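Local coordinates for CYCLIN domain-containing protein (PDB 6Z3U) that probably regulates a cyclin-dependent serine/threonine kinase, serving as the cyclin H-type subunit of the three-chain CAK complex of Chaetomium thermophilum, at residues S16-E19 with L20-S24; I123-I127 with M128-P132. All blocks are in the same frame, centred on the assembly; numbering follows the deposited sequence.

Contact 1 of 2, residues S16-E19 with L20-S24; sequences SQYE and LWSFS
A helix end closed by backbone and hydroxyl groups joins Ser16 and Gln17 to Leu20, Trp21 and Ser22, where the short helix 16-19 runs out near the N-terminus and the chain turns toward helix 25-48. The sound i to i+4 bond is Leu20 N to Ser16 O, 2.9 Å, with the donor tilted 27° from the carbonyl plane. Trp21 N is then shared weakly between two carbonyls, Gln17 O at 3.3 Å (i to i+4) and Ser16 O at 3.4 Å (i to i+5). Gln17 O is gripped more firmly by a side chain: Ser22 OG donates to it over 2.6 Å. With OG opposite the carbonyl carbon and next to its own N (chi1 -70°), the hydroxyl turns back to the helix, while Ser22 CB rests 3.3 Å from Tyr18 O. On another side Glu19 and Leu20 lie alongside each other, Leu20 CD1 3.5 Å from Glu19 OE2; the carboxylate's charge is met through OE1 by Arg146 of the kinase chain. The Trp21 indole reaches Ile179 O with NE1, and the Tyr18 hydroxyl goes to Glu65 of the RING-type chain. At the far end Ser24 takes the N-cap position of helix 25-48. The whole is a helix C-terminal end followed by a linker, with a serine hydroxyl bonding a carbonyl of the last turn, in the N-terminal helical extension that accompanies the cyclin boxes in cyclin H.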
loop_
_atom_site.group_PDB
_atom_site.type_symbol
_atom_site.label_atom_id
_atom_site.label_comp_id
_atom_site.label_asym_id
_atom_site.label_seq_id
_atom_site.Cartn_x
_atom_site.Cartn_y
_atom_site.Cartn_z
ATOM N N SER A 16 8.758 2.585 -4.898
ATOM C CA SER A 16 9.032 1.625 -5.958
ATOM C C SER A 16 8.701 2.213 -7.320
ATOM O O SER A 16 9.344 1.873 -8.319
ATOM C CB SER A 16 8.239 0.340 -5.720
ATOM O OG SER A 16 6.844 0.581 -5.768
ATOM N N GLN A 17 7.713 3.107 -7.375
ATOM C CA GLN A 17 7.343 3.723 -8.643
ATOM C C GLN A 17 8.514 4.472 -9.265
ATOM O O GLN A 17 8.619 4.543 -10.496
ATOM C CB GLN A 17 6.158 4.666 -8.432
ATOM C CG GLN A 17 5.701 5.390 -9.688
ATOM C CD GLN A 17 4.263 5.869 -9.597
ATOM O OE1 GLN A 17 3.423 5.226 -8.968
ATOM N NE2 GLN A 17 3.976 7.006 -10.223
ATOM N N TYR A 18 9.402 5.029 -8.444
ATOM C CA TYR A 18 10.521 5.807 -8.962
ATOM C C TYR A 18 11.740 4.936 -9.248
ATOM O O TYR A 18 12.330 5.026 -10.329
ATOM C CB TYR A 18 10.896 6.917 -7.975
ATOM C CG TYR A 18 12.101 7.723 -8.404
ATOM C CD1 TYR A 18 11.965 8.802 -9.267
ATOM C CD2 TYR A 18 13.374 7.405 -7.952
ATOM C CE1 TYR A 18 13.064 9.544 -9.668
ATOM C CE2 TYR A 18 14.479 8.139 -8.345
ATOM C CZ TYR A 18 14.320 9.207 -9.204
ATOM O OH TYR A 18 15.418 9.941 -9.598
ATOM N N GLU A 19 12.135 4.100 -8.288
ATOM C CA GLU A 19 13.356 3.320 -8.459
ATOM C C GLU A 19 13.177 2.193 -9.470
ATOM O O GLU A 19 14.150 1.779 -10.108
ATOM C CB GLU A 19 13.812 2.758 -7.111
ATOM C CG GLU A 19 12.924 1.652 -6.543
ATOM C CD GLU A 19 13.547 0.954 -5.344
ATOM O OE1 GLU A 19 13.987 1.654 -4.405
ATOM O OE2 GLU A 19 13.597 -0.295 -5.344
ATOM N N LEU A 20 11.953 1.695 -9.635
ATOM C CA LEU A 20 11.690 0.517 -10.453
ATOM C C LEU A 20 10.905 0.803 -11.721
ATOM O O LEU A 20 11.157 0.166 -12.745
ATOM C CB LEU A 20 10.930 -0.529 -9.629
ATOM C CG LEU A 20 11.672 -1.799 -9.207
ATOM C CD1 LEU A 20 13.004 -1.521 -8.538
ATOM C CD2 LEU A 20 10.771 -2.597 -8.270
ATOM N N TRP A 21 9.955 1.734 -11.686
ATOM C CA TRP A 21 9.048 1.965 -12.805
ATOM C C TRP A 21 9.032 3.432 -13.204
ATOM O O TRP A 21 7.979 4.009 -13.495
ATOM C CB TRP A 21 7.642 1.478 -12.467
ATOM C CG TRP A 21 7.587 0.008 -12.220
ATOM C CD1 TRP A 21 7.459 -0.619 -11.016
ATOM C CD2 TRP A 21 7.674 -1.027 -13.205
ATOM N NE1 TRP A 21 7.453 -1.981 -11.191
ATOM C CE2 TRP A 21 7.584 -2.258 -12.526
ATOM C CE3 TRP A 21 7.816 -1.032 -14.595
ATOM C CZ2 TRP A 21 7.630 -3.481 -13.191
ATOM C CZ3 TRP A 21 7.861 -2.247 -15.253
ATOM C CH2 TRP A 21 7.769 -3.454 -14.550
ATOM N N SER A 22 10.207 4.057 -13.224
ATOM C CA SER A 22 10.372 5.407 -13.747
ATOM C C SER A 22 11.651 5.427 -14.567
ATOM O O SER A 22 12.731 5.145 -14.039
ATOM C CB SER A 22 10.426 6.447 -12.624
ATOM O OG SER A 22 9.160 6.602 -12.003
ATOM N N PHE A 23 11.525 5.742 -15.856
ATOM C CA PHE A 23 12.651 5.736 -16.774
ATOM C C PHE A 23 12.535 6.926 -17.714
ATOM O O PHE A 23 11.548 7.665 -17.700
ATOM C CB PHE A 23 12.713 4.438 -17.590
ATOM C CG PHE A 23 12.174 3.240 -16.865
ATOM C CD1 PHE A 23 12.977 2.518 -15.999
ATOM C CD2 PHE A 23 10.866 2.826 -17.063
ATOM C CE1 PHE A 23 12.483 1.412 -15.332
ATOM C CE2 PHE A 23 10.367 1.718 -16.402
ATOM C CZ PHE A 23 11.177 1.009 -15.538
ATOM N N SER A 24 13.565 7.106 -18.531
ATOM C CA SER A 24 13.525 8.072 -19.612
ATOM C C SER A 24 12.892 7.440 -20.852
ATOM O O SER A 24 12.929 6.217 -21.016
ATOM C CB SER A 24 14.932 8.554 -19.944
ATOM O OG SER A 24 15.699 7.519 -20.538
#

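Contact 2 of 2, residues I123-I127 with M128-P132; sequences ITNSI and MTYPP
Ser126 OG has two partners: it accepts the N-H of Met128 at 2.9 Å, with an N-H...O angle of 149°, and is weakly hydrogen-bonded to Glu86 of helix 83-103. A hydroxyl oxygen accepting from the amide two residues on makes an ST turn. The same serine also closes a second loop with its backbone, since Thr129 N donates to Ser126 O over 3.1 Å from well above the carbonyl plane, 62° out of it. With Ile127 and Met128 both in helical backbone conformation, residues 126-129 form a type I beta turn over which the ST turn is laid. Met128 CB comes within 3.5 Å of Ser126 OG. The CG1 arm of Ile127, set next to the backbone N (chi1 -73°), carries CD1 to 3.5 Å from Pro132 CB, and the two side chains cross at about a right angle. Asn125 CG approaches the edge of the Tyr130 ring, 4.1 Å from CE2. The phenol hydroxyl looks elsewhere, to Arg365. In the fold this bend connects helix 108-124 to helix 132-146, with Pro131 in the N-cap position of the latter; Met128 packs on Asn36 and Ile43 of helix 25-48, Ile127 on Val90 and Pro132 on Tyr93 of helix 83-103.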
loop_
_atom_site.group_PDB
_atom_site.type_symbol
_atom_site.label_atom_id
_atom_site.label_comp_id
_atom_site.label_asym_id
_atom_site.label_seq_id
_atom_site.Cartn_x
_atom_site.Cartn_y
_atom_site.Cartn_z
ATOM N N ILE A 123 5.875 -4.490 -20.302
ATOM C CA ILE A 123 7.144 -3.883 -20.615
ATOM C C ILE A 123 8.276 -4.804 -20.202
ATOM O O ILE A 123 9.332 -4.828 -20.859
ATOM C CB ILE A 123 7.298 -2.488 -19.937
ATOM C CG1 ILE A 123 8.714 -1.951 -20.136
ATOM C CG2 ILE A 123 6.942 -2.569 -18.468
ATOM C CD1 ILE A 123 8.856 -0.488 -19.818
ATOM N N THR A 124 8.062 -5.602 -19.163
ATOM C CA THR A 124 8.968 -6.685 -18.835
ATOM C C THR A 124 8.650 -7.958 -19.603
ATOM O O THR A 124 9.518 -8.831 -19.717
ATOM C CB THR A 124 8.936 -7.004 -17.336
ATOM O OG1 THR A 124 7.598 -7.324 -16.936
ATOM C CG2 THR A 124 9.432 -5.822 -16.516
ATOM N N ASN A 125 7.432 -8.079 -20.126
ATOM C CA ASN A 125 6.997 -9.245 -20.875
ATOM C C ASN A 125 6.429 -8.789 -22.209
ATOM O O ASN A 125 5.918 -7.673 -22.335
ATOM C CB ASN A 125 5.941 -10.047 -20.107
ATOM C CG ASN A 125 6.461 -10.585 -18.793
ATOM O OD1 ASN A 125 7.550 -11.155 -18.730
ATOM N ND2 ASN A 125 5.692 -10.393 -17.732
ATOM N N SER A 126 6.543 -9.653 -23.208
ATOM C CA SER A 126 6.053 -9.355 -24.543
ATOM C C SER A 126 4.635 -9.872 -24.721
ATOM O O SER A 126 4.224 -10.847 -24.088
ATOM C CB SER A 126 6.965 -9.969 -25.605
ATOM O OG SER A 126 6.213 -10.313 -26.756
ATOM N N ILE A 127 3.880 -9.203 -25.598
ATOM C CA ILE A 127 2.521 -9.628 -25.911
ATOM C C ILE A 127 2.503 -10.988 -26.593
ATOM O O ILE A 127 1.490 -11.695 -26.540
ATOM C CB ILE A 127 1.836 -8.561 -26.789
ATOM C CG1 ILE A 127 1.489 -7.328 -25.955
ATOM C CG2 ILE A 127 0.582 -9.120 -27.443
ATOM C CD1 ILE A 127 0.251 -7.494 -25.099
ATOM N N MET A 128 3.596 -11.370 -27.254
ATOM C CA MET A 128 3.682 -12.670 -27.905
ATOM C C MET A 128 3.933 -13.811 -26.927
ATOM O O MET A 128 3.924 -14.973 -27.349
ATOM C CB MET A 128 4.797 -12.651 -28.955
ATOM C CG MET A 128 4.572 -11.655 -30.068
ATOM S SD MET A 128 5.893 -11.671 -31.291
ATOM C CE MET A 128 7.063 -10.524 -30.574
ATOM N N THR A 129 4.160 -13.513 -25.646
ATOM C CA THR A 129 4.427 -14.530 -24.635
ATOM C C THR A 129 3.191 -14.885 -23.816
ATOM O O THR A 129 2.902 -16.069 -23.619
ATOM C CB THR A 129 5.547 -14.058 -23.700
ATOM O OG1 THR A 129 6.606 -13.481 -24.474
ATOM C CG2 THR A 129 6.098 -15.223 -22.896
ATOM N N TYR A 130 2.457 -13.886 -23.326
ATOM C CA TYR A 130 1.273 -14.108 -22.508
ATOM C C TYR A 130 0.078 -13.371 -23.098
ATOM O O TYR A 130 0.231 -12.268 -23.637
ATOM C CB TYR A 130 1.514 -13.649 -21.063
ATOM C CG TYR A 130 2.681 -14.341 -20.391
ATOM C CD1 TYR A 130 2.618 -15.689 -20.060
ATOM C CD2 TYR A 130 3.846 -13.647 -20.087
ATOM C CE1 TYR A 130 3.681 -16.327 -19.443
ATOM C CE2 TYR A 130 4.917 -14.277 -19.471
ATOM C CZ TYR A 130 4.830 -15.618 -19.152
ATOM O OH TYR A 130 5.893 -16.248 -18.539
ATOM N N PRO A 131 -1.122 -13.941 -22.997
ATOM C CA PRO A 131 -2.276 -13.401 -23.738
ATOM C C PRO A 131 -2.797 -12.117 -23.122
ATOM O O PRO A 131 -3.267 -12.116 -21.975
ATOM C CB PRO A 131 -3.319 -14.526 -23.633
ATOM C CG PRO A 131 -2.961 -15.269 -22.397
ATOM C CD PRO A 131 -1.478 -15.120 -22.185
ATOM N N PRO A 132 -2.770 -11.004 -23.864
ATOM C CA PRO A 132 -3.303 -9.750 -23.303
ATOM C C PRO A 132 -4.796 -9.791 -23.037
ATOM O O PRO A 132 -5.275 -9.060 -22.162
ATOM C CB PRO A 132 -2.951 -8.705 -24.373
ATOM C CG PRO A 132 -2.796 -9.480 -25.631
ATOM C CD PRO A 132 -2.244 -10.817 -25.229
#

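Contact 1 and contact 2 are both turns between helices, one entering helix 25-48 and the other leaving helix 108-124. Their centres lie 20 Å apart, yet they meet through one indole: Trp21 CZ3 packs against Ile123 CG2 at 3.4 Å, and Trp21 CH2 against Thr124 CG2 at 3.5 Å. Helix 25-48 forms a second connection, for Phe23 and Ile123 both touch its Leu28. Each turn also faces the kinase subunit, contact 1 through the Glu19 salt bridge to Arg146 of that chain, contact 2 by packing Thr124 on its Val81 and Asn125, Thr129 and Tyr130 on its Asp79. Contact 1 additionally meets the RING-type subunit, placing it where all three chains come together.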